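Local coordinates for Csc2 (Thermofilum pendens, PDB 4TXD), which probably binds CRISPR RNA as the zinc-containing Cas7-family subunit of the type I-D interference system in this archaeon, at residues A26-G31 / S329-A334; L108-R113 / E143-I148; C171-A176 / K194-F199; F203-R208 / G238-G243. All coordinates share one frame; numbering follows the deposited sequence.

Interaction 1. Residues A26-G31 / S329-A334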
loop_
_atom_site.group_PDB
_atom_site.type_symbol
_atom_site.label_atom_id
_atom_site.label_comp_id
_atom_site.label_asym_id
_atom_site.label_seq_id
_atom_site.Cartn_x
_atom_site.Cartn_y
_atom_site.Cartn_z
ATOM N N ALA A 26 -16.557 -0.139 13.523
ATOM C CA ALA A 26 -17.869 0.420 13.841
ATOM C C ALA A 26 -17.810 1.942 13.916
ATOM O O ALA A 26 -18.769 2.624 13.551
ATOM C CB ALA A 26 -18.392 -0.153 15.144
ATOM N N GLU A 27 -16.684 2.463 14.399
ATOM C CA GLU A 27 -16.464 3.903 14.482
ATOM C C GLU A 27 -16.497 4.536 13.096
ATOM O O GLU A 27 -17.066 5.612 12.900
ATOM C CB GLU A 27 -15.133 4.200 15.170
ATOM C CG GLU A 27 -15.041 3.605 16.567
ATOM C CD GLU A 27 -13.865 4.134 17.366
ATOM O OE1 GLU A 27 -13.606 3.592 18.460
ATOM O OE2 GLU A 27 -13.207 5.091 16.905
ATOM N N LEU A 28 -15.873 3.860 12.139
ATOM C CA LEU A 28 -15.995 4.220 10.737
ATOM C C LEU A 28 -17.281 3.553 10.268
ATOM O O LEU A 28 -17.914 2.853 11.036
ATOM C CB LEU A 28 -14.758 3.768 9.960
ATOM C CG LEU A 28 -13.483 4.115 10.749
ATOM C CD1 LEU A 28 -12.233 3.460 10.198
ATOM C CD2 LEU A 28 -13.300 5.625 10.805
ATOM N N GLY A 29 -17.712 3.751 9.037
ATOM C CA GLY A 29 -18.984 3.146 8.680
ATOM C C GLY A 29 -18.889 1.681 8.298
ATOM O O GLY A 29 -19.772 1.162 7.614
ATOM N N LEU A 30 -17.848 1.024 8.765
ATOM C CA LEU A 30 -17.317 -0.146 8.101
ATOM C C LEU A 30 -17.626 -1.509 8.668
ATOM O O LEU A 30 -17.005 -2.467 8.299
ATOM C CB LEU A 30 -15.817 -0.006 7.929
ATOM C CG LEU A 30 -15.376 1.265 7.236
ATOM C CD1 LEU A 30 -13.916 1.218 6.900
ATOM C CD2 LEU A 30 -16.225 1.470 6.007
ATOM N N GLY A 31 -18.605 -1.596 9.536
ATOM C CA GLY A 31 -18.943 -2.851 10.145
ATOM C C GLY A 31 -19.304 -3.979 9.219
ATOM O O GLY A 31 -19.031 -5.107 9.526
ATOM N N SER A 329 -11.095 11.853 7.646
ATOM C CA SER A 329 -10.740 12.530 8.888
ATOM C C SER A 329 -10.968 11.630 10.100
ATOM O O SER A 329 -10.190 11.642 11.054
ATOM C CB SER A 329 -11.553 13.816 9.040
ATOM O OG SER A 329 -12.939 13.518 9.107
ATOM N N LYS A 330 -12.054 10.863 10.062
ATOM C CA LYS A 330 -12.359 9.950 11.162
ATOM C C LYS A 330 -11.329 8.824 11.205
ATOM O O LYS A 330 -10.904 8.403 12.285
ATOM C CB LYS A 330 -13.766 9.372 11.032
ATOM C CG LYS A 330 -14.884 10.330 11.408
ATOM C CD LYS A 330 -16.238 9.636 11.316
ATOM C CE LYS A 330 -17.382 10.640 11.401
ATOM N NZ LYS A 330 -18.718 9.977 11.460
ATOM N N LEU A 331 -10.925 8.350 10.025
ATOM C CA LEU A 331 -9.898 7.312 9.924
ATOM C C LEU A 331 -8.615 7.736 10.624
ATOM O O LEU A 331 -8.058 6.994 11.434
ATOM C CB LEU A 331 -9.609 6.979 8.451
ATOM C CG LEU A 331 -8.432 6.029 8.190
ATOM C CD1 LEU A 331 -8.685 4.669 8.849
ATOM C CD2 LEU A 331 -8.159 5.874 6.682
ATOM N N LEU A 332 -8.154 8.945 10.319
ATOM C CA LEU A 332 -6.914 9.464 10.889
ATOM C C LEU A 332 -6.969 9.602 12.418
ATOM O O LEU A 332 -5.954 9.447 13.105
ATOM C CB LEU A 332 -6.577 10.827 10.274
ATOM C CG LEU A 332 -6.191 10.852 8.782
ATOM C CD1 LEU A 332 -6.103 12.276 8.241
ATOM C CD2 LEU A 332 -4.872 10.130 8.560
ATOM N N ALA A 333 -8.152 9.899 12.942
ATOM C CA ALA A 333 -8.300 10.143 14.372
ATOM C C ALA A 333 -8.527 8.848 15.152
ATOM O O ALA A 333 -8.125 8.737 16.310
ATOM C CB ALA A 333 -9.445 11.123 14.621
ATOM N N ALA A 334 -9.162 7.871 14.511
ATOM C CA ALA A 334 -9.554 6.633 15.188
ATOM C C ALA A 334 -8.384 5.670 15.367
ATOM O O ALA A 334 -8.505 4.636 16.023
ATOM C CB ALA A 334 -10.677 5.948 14.422
HETATM O O HOH W 1 -19.054 6.639 10.843
#

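Interaction 2. Residues L108-R113 / E143-I148. With ZN (zinc ion), chain B.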
loop_
_atom_site.group_PDB
_atom_site.type_symbol
_atom_site.label_atom_id
_atom_site.label_comp_id
_atom_site.label_asym_id
_atom_site.label_seq_id
_atom_site.Cartn_x
_atom_site.Cartn_y
_atom_site.Cartn_z
ATOM N N LEU A 108 5.581 4.194 10.205
ATOM C CA LEU A 108 4.600 4.143 11.273
ATOM C C LEU A 108 4.991 3.059 12.279
ATOM O O LEU A 108 4.852 3.261 13.486
ATOM C CB LEU A 108 3.195 3.896 10.716
ATOM C CG LEU A 108 2.634 5.046 9.857
ATOM C CD1 LEU A 108 1.319 4.649 9.245
ATOM C CD2 LEU A 108 2.452 6.309 10.701
ATOM N N LEU A 109 5.496 1.925 11.784
ATOM C CA LEU A 109 5.974 0.843 12.657
ATOM C C LEU A 109 7.154 1.286 13.501
ATOM O O LEU A 109 7.271 0.910 14.674
ATOM C CB LEU A 109 6.376 -0.397 11.843
ATOM C CG LEU A 109 5.211 -1.195 11.273
ATOM C CD1 LEU A 109 5.696 -2.180 10.201
ATOM C CD2 LEU A 109 4.478 -1.910 12.405
ATOM N N ARG A 110 8.044 2.065 12.897
ATOM C CA ARG A 110 9.174 2.599 13.639
ATOM C C ARG A 110 8.708 3.565 14.730
ATOM O O ARG A 110 9.240 3.561 15.841
ATOM C CB ARG A 110 10.149 3.283 12.702
ATOM C CG ARG A 110 11.030 2.318 11.946
ATOM C CD ARG A 110 11.734 3.025 10.810
ATOM N NE ARG A 110 12.630 2.133 10.083
ATOM C CZ ARG A 110 13.059 2.363 8.844
ATOM N NH1 ARG A 110 12.653 3.450 8.192
ATOM N NH2 ARG A 110 13.881 1.503 8.251
ATOM N N GLU A 111 7.700 4.371 14.424
ATOM C CA GLU A 111 7.170 5.304 15.412
ATOM C C GLU A 111 6.393 4.583 16.507
ATOM O O GLU A 111 6.366 5.033 17.661
ATOM C CB GLU A 111 6.296 6.360 14.733
ATOM C CG GLU A 111 7.140 7.350 13.919
ATOM C CD GLU A 111 6.312 8.405 13.200
ATOM O OE1 GLU A 111 5.069 8.465 13.393
ATOM O OE2 GLU A 111 6.927 9.174 12.435
ATOM N N TYR A 112 5.762 3.466 16.156
ATOM C CA TYR A 112 5.097 2.644 17.155
ATOM C C TYR A 112 6.139 2.134 18.130
ATOM O O TYR A 112 5.975 2.239 19.355
ATOM C CB TYR A 112 4.348 1.475 16.520
ATOM C CG TYR A 112 3.853 0.475 17.544
ATOM C CD1 TYR A 112 2.725 0.744 18.311
ATOM C CD2 TYR A 112 4.516 -0.740 17.746
ATOM C CE1 TYR A 112 2.262 -0.162 19.256
ATOM C CE2 TYR A 112 4.056 -1.657 18.691
ATOM C CZ TYR A 112 2.935 -1.358 19.445
ATOM O OH TYR A 112 2.472 -2.249 20.388
ATOM N N ARG A 113 7.221 1.603 17.572
ATOM C CA ARG A 113 8.324 1.080 18.367
ATOM C C ARG A 113 8.852 2.121 19.345
ATOM O O ARG A 113 9.128 1.822 20.507
ATOM C CB ARG A 113 9.455 0.609 17.459
ATOM C CG ARG A 113 10.704 0.169 18.195
ATOM C CD ARG A 113 11.902 0.186 17.275
ATOM N NE ARG A 113 12.194 1.545 16.833
ATOM C CZ ARG A 113 12.752 1.859 15.669
ATOM N NH1 ARG A 113 13.078 0.904 14.803
ATOM N NH2 ARG A 113 12.972 3.132 15.366
ATOM N N GLU A 143 16.220 -4.830 19.619
ATOM C CA GLU A 143 15.984 -3.536 18.983
ATOM C C GLU A 143 15.409 -3.793 17.598
ATOM O O GLU A 143 16.164 -4.040 16.667
ATOM C CB GLU A 143 17.276 -2.717 18.882
ATOM C CG GLU A 143 18.027 -2.589 20.195
ATOM C CD GLU A 143 17.091 -2.426 21.374
ATOM O OE1 GLU A 143 16.400 -1.385 21.443
ATOM O OE2 GLU A 143 17.036 -3.349 22.220
ATOM N N TRP A 144 14.095 -3.747 17.454
ATOM C CA TRP A 144 13.484 -4.065 16.176
ATOM C C TRP A 144 13.722 -3.039 15.085
ATOM O O TRP A 144 13.592 -1.874 15.290
ATOM C CB TRP A 144 11.988 -4.366 16.277
ATOM C CG TRP A 144 11.384 -4.650 14.946
ATOM C CD1 TRP A 144 11.406 -5.812 14.268
ATOM C CD2 TRP A 144 10.774 -3.706 14.092
ATOM N NE1 TRP A 144 10.805 -5.675 13.061
ATOM C CE2 TRP A 144 10.412 -4.381 12.919
ATOM C CE3 TRP A 144 10.484 -2.358 14.202
ATOM C CZ2 TRP A 144 9.774 -3.751 11.883
ATOM C CZ3 TRP A 144 9.861 -1.750 13.182
ATOM C CH2 TRP A 144 9.506 -2.438 12.032
ATOM N N ASN A 145 13.991 -3.544 13.897
ATOM C CA ASN A 145 13.901 -2.702 12.724
ATOM C C ASN A 145 13.740 -3.588 11.504
ATOM O O ASN A 145 14.050 -4.780 11.549
ATOM C CB ASN A 145 15.133 -1.799 12.587
ATOM C CG ASN A 145 14.900 -0.627 11.641
ATOM O OD1 ASN A 145 13.765 -0.196 11.427
ATOM N ND2 ASN A 145 15.980 -0.113 11.070
ATOM N N CYS A 146 13.222 -3.004 10.432
ATOM C CA CYS A 146 13.143 -3.680 9.149
ATOM C C CYS A 146 13.459 -2.646 8.074
ATOM O O CYS A 146 13.341 -1.441 8.300
ATOM C CB CYS A 146 11.759 -4.318 8.939
ATOM S SG CYS A 146 11.605 -5.469 7.497
ATOM N N THR A 147 13.836 -3.100 6.914
ATOM C CA THR A 147 13.997 -2.173 5.831
ATOM C C THR A 147 12.910 -2.342 4.815
ATOM O O THR A 147 12.101 -3.238 4.899
ATOM C CB THR A 147 15.294 -2.377 5.107
ATOM O OG1 THR A 147 15.336 -1.433 4.061
ATOM C CG2 THR A 147 15.368 -3.747 4.526
ATOM N N ILE A 148 12.943 -1.488 3.820
ATOM C CA ILE A 148 12.087 -1.668 2.681
ATOM C C ILE A 148 12.923 -2.240 1.553
ATOM O O ILE A 148 12.409 -2.532 0.506
ATOM C CB ILE A 148 11.399 -0.349 2.255
HETATM ZN ZN ZN B . 9.731 -6.620 7.806
#

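Interaction 3. Residues C171-A176 / K194-F199. With ZN (zinc ion), chain B.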
loop_
_atom_site.group_PDB
_atom_site.type_symbol
_atom_site.label_atom_id
_atom_site.label_comp_id
_atom_site.label_asym_id
_atom_site.label_seq_id
_atom_site.Cartn_x
_atom_site.Cartn_y
_atom_site.Cartn_z
ATOM N N CYS A 171 6.340 -6.501 5.708
ATOM C CA CYS A 171 6.758 -7.677 4.970
ATOM C C CYS A 171 5.617 -8.615 4.664
ATOM O O CYS A 171 5.482 -9.046 3.576
ATOM C CB CYS A 171 7.848 -8.430 5.705
ATOM S SG CYS A 171 9.464 -7.681 5.686
ATOM N N THR A 172 4.804 -8.909 5.650
ATOM C CA THR A 172 3.762 -9.882 5.479
ATOM C C THR A 172 2.607 -9.380 4.648
ATOM O O THR A 172 1.963 -10.121 3.979
ATOM C CB THR A 172 3.272 -10.443 6.819
ATOM O OG1 THR A 172 2.704 -9.413 7.591
ATOM C CG2 THR A 172 4.405 -11.039 7.564
ATOM N N ILE A 173 2.364 -8.094 4.699
ATOM C CA ILE A 173 1.231 -7.546 3.966
ATOM C C ILE A 173 1.603 -7.249 2.511
ATOM O O ILE A 173 0.865 -7.604 1.588
ATOM C CB ILE A 173 0.698 -6.248 4.633
ATOM C CG1 ILE A 173 -0.003 -6.585 5.958
ATOM C CG2 ILE A 173 -0.279 -5.535 3.711
ATOM C CD1 ILE A 173 -0.267 -5.359 6.823
ATOM N N PHE A 174 2.741 -6.595 2.310
ATOM C CA PHE A 174 3.118 -6.150 0.976
ATOM C C PHE A 174 4.072 -7.110 0.265
ATOM O O PHE A 174 4.404 -6.910 -0.912
ATOM C CB PHE A 174 3.731 -4.748 1.044
ATOM C CG PHE A 174 2.764 -3.707 1.507
ATOM C CD1 PHE A 174 1.780 -3.232 0.646
ATOM C CD2 PHE A 174 2.819 -3.213 2.806
ATOM C CE1 PHE A 174 0.861 -2.264 1.074
ATOM C CE2 PHE A 174 1.907 -2.241 3.248
ATOM C CZ PHE A 174 0.924 -1.771 2.384
ATOM N N GLY A 175 4.531 -8.134 0.980
ATOM C CA GLY A 175 5.329 -9.173 0.347
ATOM C C GLY A 175 6.834 -9.107 0.515
ATOM O O GLY A 175 7.410 -8.066 0.844
ATOM N N ALA A 176 7.480 -10.240 0.253
ATOM C CA ALA A 176 8.921 -10.365 0.418
ATOM C C ALA A 176 9.412 -11.645 -0.231
ATOM O O ALA A 176 8.665 -12.625 -0.342
ATOM C CB ALA A 176 9.304 -10.348 1.910
ATOM N N LYS A 194 3.585 -12.946 -1.645
ATOM C CA LYS A 194 3.045 -11.981 -2.599
ATOM C C LYS A 194 2.174 -10.960 -1.878
ATOM O O LYS A 194 1.532 -11.268 -0.878
ATOM C CB LYS A 194 2.230 -12.673 -3.692
ATOM C CG LYS A 194 3.071 -13.397 -4.739
ATOM C CD LYS A 194 2.197 -13.983 -5.837
ATOM C CE LYS A 194 2.306 -13.193 -7.130
ATOM N NZ LYS A 194 3.672 -13.301 -7.712
ATOM N N THR A 195 2.155 -9.733 -2.392
ATOM C CA THR A 195 1.339 -8.690 -1.755
ATOM C C THR A 195 -0.159 -9.042 -1.719
ATOM O O THR A 195 -0.724 -9.587 -2.679
ATOM C CB THR A 195 1.528 -7.320 -2.469
ATOM O OG1 THR A 195 0.806 -6.309 -1.752
ATOM C CG2 THR A 195 1.028 -7.373 -3.926
ATOM N N ARG A 196 -0.798 -8.737 -0.593
ATOM C CA ARG A 196 -2.239 -8.896 -0.455
ATOM C C ARG A 196 -2.921 -7.541 -0.698
ATOM O O ARG A 196 -4.130 -7.396 -0.549
ATOM C CB ARG A 196 -2.586 -9.464 0.937
ATOM C CG ARG A 196 -2.587 -11.015 0.985
ATOM C CD ARG A 196 -2.789 -11.556 2.417
ATOM N NE ARG A 196 -1.647 -11.209 3.249
ATOM C CZ ARG A 196 -1.682 -10.996 4.561
ATOM N NH1 ARG A 196 -2.820 -11.104 5.243
ATOM N NH2 ARG A 196 -0.558 -10.676 5.181
ATOM N N VAL A 197 -2.108 -6.563 -1.074
ATOM C CA VAL A 197 -2.567 -5.214 -1.440
ATOM C C VAL A 197 -2.118 -4.943 -2.879
ATOM O O VAL A 197 -0.940 -4.704 -3.126
ATOM C CB VAL A 197 -1.992 -4.132 -0.489
ATOM C CG1 VAL A 197 -2.454 -2.714 -0.898
ATOM C CG2 VAL A 197 -2.373 -4.441 0.966
ATOM N N ARG A 198 -3.048 -5.045 -3.826
ATOM C CA ARG A 198 -2.734 -4.861 -5.239
ATOM C C ARG A 198 -3.222 -3.498 -5.731
ATOM O O ARG A 198 -4.421 -3.244 -5.746
ATOM C CB ARG A 198 -3.378 -5.962 -6.083
ATOM C CG ARG A 198 -2.754 -7.334 -5.923
ATOM C CD ARG A 198 -2.655 -8.040 -7.273
ATOM N NE ARG A 198 -3.422 -9.281 -7.330
ATOM C CZ ARG A 198 -4.587 -9.420 -7.959
ATOM N NH1 ARG A 198 -5.140 -8.390 -8.588
ATOM N NH2 ARG A 198 -5.205 -10.593 -7.957
ATOM N N PHE A 199 -2.302 -2.643 -6.146
ATOM C CA PHE A 199 -2.679 -1.316 -6.642
ATOM C C PHE A 199 -2.954 -1.305 -8.141
ATOM O O PHE A 199 -2.197 -1.899 -8.912
ATOM C CB PHE A 199 -1.584 -0.288 -6.359
ATOM C CG PHE A 199 -1.490 0.135 -4.927
ATOM C CD1 PHE A 199 -2.370 1.077 -4.407
ATOM C CD2 PHE A 199 -0.507 -0.401 -4.099
ATOM C CE1 PHE A 199 -2.284 1.479 -3.074
ATOM C CE2 PHE A 199 -0.409 -0.007 -2.771
ATOM C CZ PHE A 199 -1.297 0.930 -2.251
HETATM ZN ZN ZN B . 9.731 -6.620 7.806
HETATM O O HOH W 2 0.127 -10.437 7.924
HETATM O O HOH W 3 0.755 -11.358 1.766
#

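Interaction 4. Residues F203-R208 / G238-G243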
loop_
_atom_site.group_PDB
_atom_site.type_symbol
_atom_site.label_atom_id
_atom_site.label_comp_id
_atom_site.label_asym_id
_atom_site.label_seq_id
_atom_site.Cartn_x
_atom_site.Cartn_y
_atom_site.Cartn_z
ATOM N N PHE A 203 -4.169 7.477 -11.798
ATOM C CA PHE A 203 -4.236 8.340 -12.962
ATOM C C PHE A 203 -4.613 9.811 -12.664
ATOM O O PHE A 203 -5.570 10.063 -12.024
ATOM C CB PHE A 203 -5.271 7.802 -13.939
ATOM C CG PHE A 203 -5.011 6.420 -14.433
ATOM C CD1 PHE A 203 -5.459 5.329 -13.741
ATOM C CD2 PHE A 203 -4.360 6.216 -15.608
ATOM C CE1 PHE A 203 -5.238 4.067 -14.197
ATOM C CE2 PHE A 203 -4.134 4.960 -16.075
ATOM C CZ PHE A 203 -4.569 3.879 -15.367
ATOM N N ALA A 204 -3.846 10.752 -13.178
ATOM C CA ALA A 204 -4.236 12.158 -13.111
ATOM C C ALA A 204 -5.428 12.379 -14.040
ATOM O O ALA A 204 -5.582 11.673 -15.039
ATOM C CB ALA A 204 -3.076 13.065 -13.491
ATOM N N THR A 205 -6.279 13.319 -13.703
ATOM C CA THR A 205 -7.426 13.617 -14.547
ATOM C C THR A 205 -7.166 14.770 -15.510
ATOM O O THR A 205 -7.944 15.041 -16.375
ATOM C CB THR A 205 -8.648 13.999 -13.724
ATOM O OG1 THR A 205 -8.333 15.094 -12.909
ATOM C CG2 THR A 205 -9.078 12.891 -12.878
ATOM N N GLN A 206 -6.048 15.432 -15.321
ATOM C CA GLN A 206 -5.640 16.537 -16.179
ATOM C C GLN A 206 -4.164 16.417 -16.499
ATOM O O GLN A 206 -3.381 15.891 -15.691
ATOM C CB GLN A 206 -5.911 17.893 -15.506
ATOM C CG GLN A 206 -7.364 18.148 -15.137
ATOM C CD GLN A 206 -7.505 19.308 -14.175
ATOM O OE1 GLN A 206 -6.897 19.315 -13.099
ATOM N NE2 GLN A 206 -8.302 20.300 -14.555
ATOM N N ARG A 207 -3.798 16.930 -17.667
ATOM C CA ARG A 207 -2.413 16.984 -18.105
ATOM C C ARG A 207 -1.788 18.282 -17.622
ATOM O O ARG A 207 -1.694 19.248 -18.379
ATOM C CB ARG A 207 -2.334 16.882 -19.633
ATOM C CG ARG A 207 -0.926 16.797 -20.211
ATOM C CD ARG A 207 -0.985 16.662 -21.754
ATOM N NE ARG A 207 0.255 16.137 -22.346
ATOM C CZ ARG A 207 1.360 16.857 -22.506
ATOM N NH1 ARG A 207 1.384 18.120 -22.104
ATOM N NH2 ARG A 207 2.442 16.320 -23.051
ATOM N N ARG A 208 -1.393 18.328 -16.357
ATOM C CA ARG A 208 -0.874 19.571 -15.801
ATOM C C ARG A 208 0.588 19.362 -15.460
ATOM O O ARG A 208 0.936 19.033 -14.319
ATOM C CB ARG A 208 -1.698 20.016 -14.577
ATOM C CG ARG A 208 -3.086 20.562 -14.966
ATOM C CD ARG A 208 -4.028 20.668 -13.775
ATOM N NE ARG A 208 -3.514 21.538 -12.715
ATOM C CZ ARG A 208 -4.146 21.762 -11.565
ATOM N NH1 ARG A 208 -5.332 21.195 -11.325
ATOM N NH2 ARG A 208 -3.602 22.564 -10.657
ATOM N N GLY A 238 -1.738 20.843 -7.090
ATOM C CA GLY A 238 -3.184 20.755 -7.218
ATOM C C GLY A 238 -3.695 19.630 -8.106
ATOM O O GLY A 238 -4.870 19.296 -8.053
ATOM N N THR A 239 -2.826 19.054 -8.936
ATOM C CA THR A 239 -3.213 17.920 -9.770
ATOM C C THR A 239 -3.755 16.808 -8.894
ATOM O O THR A 239 -3.140 16.455 -7.887
ATOM C CB THR A 239 -2.013 17.376 -10.588
ATOM O OG1 THR A 239 -1.519 18.402 -11.462
ATOM C CG2 THR A 239 -2.405 16.147 -11.395
ATOM N N VAL A 240 -4.887 16.237 -9.274
ATOM C CA VAL A 240 -5.398 15.105 -8.508
ATOM C C VAL A 240 -5.306 13.798 -9.315
ATOM O O VAL A 240 -5.563 13.778 -10.520
ATOM C CB VAL A 240 -6.862 15.355 -8.039
ATOM C CG1 VAL A 240 -7.823 15.478 -9.237
ATOM C CG2 VAL A 240 -7.312 14.239 -7.100
ATOM N N PHE A 241 -4.907 12.720 -8.636
ATOM C CA PHE A 241 -4.858 11.372 -9.202
ATOM C C PHE A 241 -5.927 10.492 -8.578
ATOM O O PHE A 241 -6.103 10.504 -7.359
ATOM C CB PHE A 241 -3.511 10.694 -8.940
ATOM C CG PHE A 241 -2.319 11.396 -9.549
ATOM C CD1 PHE A 241 -1.836 12.586 -9.007
ATOM C CD2 PHE A 241 -1.638 10.808 -10.614
ATOM C CE1 PHE A 241 -0.726 13.208 -9.547
ATOM C CE2 PHE A 241 -0.525 11.401 -11.163
ATOM C CZ PHE A 241 -0.058 12.616 -10.629
ATOM N N ILE A 242 -6.568 9.681 -9.376
ATOM C CA ILE A 242 -7.520 8.735 -8.866
ATOM C C ILE A 242 -6.891 7.359 -8.725
ATOM O O ILE A 242 -6.358 6.849 -9.654
ATOM C CB ILE A 242 -8.757 8.632 -9.747
ATOM C CG1 ILE A 242 -9.453 9.972 -9.831
ATOM C CG2 ILE A 242 -9.696 7.590 -9.208
ATOM C CD1 ILE A 242 -10.547 10.021 -10.828
ATOM N N GLY A 243 -6.978 6.806 -7.532
ATOM C CA GLY A 243 -6.346 5.533 -7.231
ATOM C C GLY A 243 -7.332 4.474 -6.785
ATOM O O GLY A 243 -8.429 4.783 -6.311
HETATM O O HOH W 4 -5.952 16.547 -12.139
#

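Interaction 1. Residues A26-G31 / S329-A334
L28 lays its branched end over the backbone of helix 328-334 at K330 and L331. One methyl, CD2, sits 3.7 Å from L331 N and 3.8 Å from both K330 CB and K330 C, while the other, CD1, reaches L331 CD1 at 4.0 Å. L28 is the first residue to leave helical backbone angles after helix 24-27; its CG stands anti to its own carbonyl carbon (chi1 -44°), which carries both methyls to the neighbouring helix. L331 meets it obliquely and itself packs on L259 and A263 of helix 252-263, so the leucine pair continues into the interior.

Nearer the surface, the A334 methyl lies 3.6 Å from E27 OE2. The main charge partner of that carboxylate is R22, whose NH2 also bonds A334 O, so one guanidinium is shared by both segments. On the K330 side a water donates to E27 O at 3.0 Å and accepts a long, weak bond from K330 NZ at 3.4 Å.

With 210 Å² buried and its direct contacts all van der Waals, the pairing of these segments rests on L28, while polar links run through a water and R22 at the periphery.

Interaction 2. Residues L108-R113 / E143-I148
R110 and R113, one turn apart on helix 94-115, grip the extended segment 143-148 through two good hydrogen bonds and a weak third. The straightest runs from R110 NE to N145 OD1 at 2.9 Å, with 173° at the hydrogen; it meets a lone pair in the amide's carbonyl plane, and OD1 lies almost in the guanidinium plane. The two flat groups are nevertheless turned 47° apart, so the amide offers its oxygen rather than lying flush with the arginine. R110 NH2 adds the weak, bent bond to C146 O at 3.0 Å. R113 NH1 holds W144 O at 2.9 Å, in the carbonyl plane although tilted from the guanidinium; a bend at chi3 (64°) folds this arginine back until one guanidinium face covers R110 CA. Three consecutive residues, W144 to C146, are thus held by two arginines.

Beneath this polar layer the W144 indole packs beside the helix. Its CH2 touches L109 CB at 3.7 Å, and R110 N approaches the ring edge. The indole reaches this position with CG anti to the backbone N. Its NE1 bonds D165 OD2, and W348 meets the ring edge-to-face.

D165 OD1 binds zinc, as does C146 SG at 2.2 Å. W144 is therefore a second-shell residue: it bonds the ligand D165 and precedes the ligand C146 by two residues. C168 and C171 complete an AspCys3 zinc site, with the arginines of helix 94-115 bonded to the extended loop that carries its first cysteine.

Interaction 3. Residues C171-A176 / K194-F199
R196 binds the end of helix 169-174 with both backbone and side chain. Its N donates to I173 O at 3.0 Å in a nearly straight bond (175°) lying close to the C=O axis. Its NH2 reaches T172 O at 2.8 Å, from well above the carbonyl plane although the oxygen lies in the guanidinium plane. Two waters also lie in the guanidinium plane: one at NH2, joining it to T172 OG1, the other at NE, linking it to T172 O and K194 O. A bend at chi3 (-66°) turns the guanidinium back toward the helix.

Around this polar knot, I173 CG2 packs on V197 CG2 at 3.6 Å and also covers one face of the F174 ring. F174 CE1 meets V197 CB at 3.8 Å, and T195 CB presses against F174 O at 3.3 Å. T195 OG1, anti to its backbone N, donates to V197 O at 2.7 Å, closing a bond within the segment as strand 197-204 begins.

Farther out, E254 forms a salt bridge with R196 NH1, which also bonds D249 O; S351 bonds T172 OG1. G175 leaves the helix with positive phi (100°), a backbone turn suited to glycine beside T195.

At the other end of this helical turn, C171 SG binds zinc at 2.4 Å. The contact therefore joins the CxxC half of an AspCys3 zinc site to the entrance of an interior strand in the antiparallel sheet.

Interaction 4. Residues F203-R208 / G238-G243
F203 and I242 form a hydrogen-bonded pair in an antiparallel beta ladder, where strands 197-204 and 240-247 run side by side within the sheet of this RRM-type Cas7 protein. F203 N donates to I242 O at 3.1 Å, and I242 N returns to F203 O at 2.9 Å. A third backbone bond, from T205 N to V240 O, is longer at 3.3 Å but lies nearly along the carbonyl direction, carrying the pairing past the strand end. CA-H...O contacts from F241 to F203 O and from A204 to V240 O fill in between.

The apolar contacts divide by sheet face. On one, the A204 methyl lies over the F241 ring as a CH-pi contact, 4.0 Å from CB to the centroid and 20° off the normal; P90 of strand 85-92 touches both residues. Beside the face bearing F203 and I242, the T205 side chain crosses that of I242 at about a right angle, CG2 touching CD1, under helix 307-321.

Polar side chains close the loop end. A water donates to T205 OG1 and Q206 OE1 and accepts from V240 N, while T205 OG1 also bonds K305 O. R208 passes T239 in the opposite direction, its CB 3.5 Å from T239 OG1, which bonds E236 O. Bent at chi3 (59°), R208 lays a guanidinium face over T239 N; Q206 OE1 lies in the guanidinium plane and accepts from NH1 at 3.0 Å, with 168° at the hydrogen.

Overall arrangement
Interactions 3 and 4 are the buried contacts and share strand 197-204: the first joins its beginning to a helix end, the second its far end to strand 240-247, with centres about 25 Å apart. Interactions 2 and 3 meet at the zinc ion, where C146 SG and C171 SG come within 3.6 Å. Interaction 1 is partly buried, lies away from the metal and encloses the other three along the chain, linking the N-terminal region to helix 328-334. Chemistry follows place: leucine packing in interaction 1, arginine-to-carbonyl bonds beside the metal in 2 and 3, and ladder bonds with aromatic packing in 4.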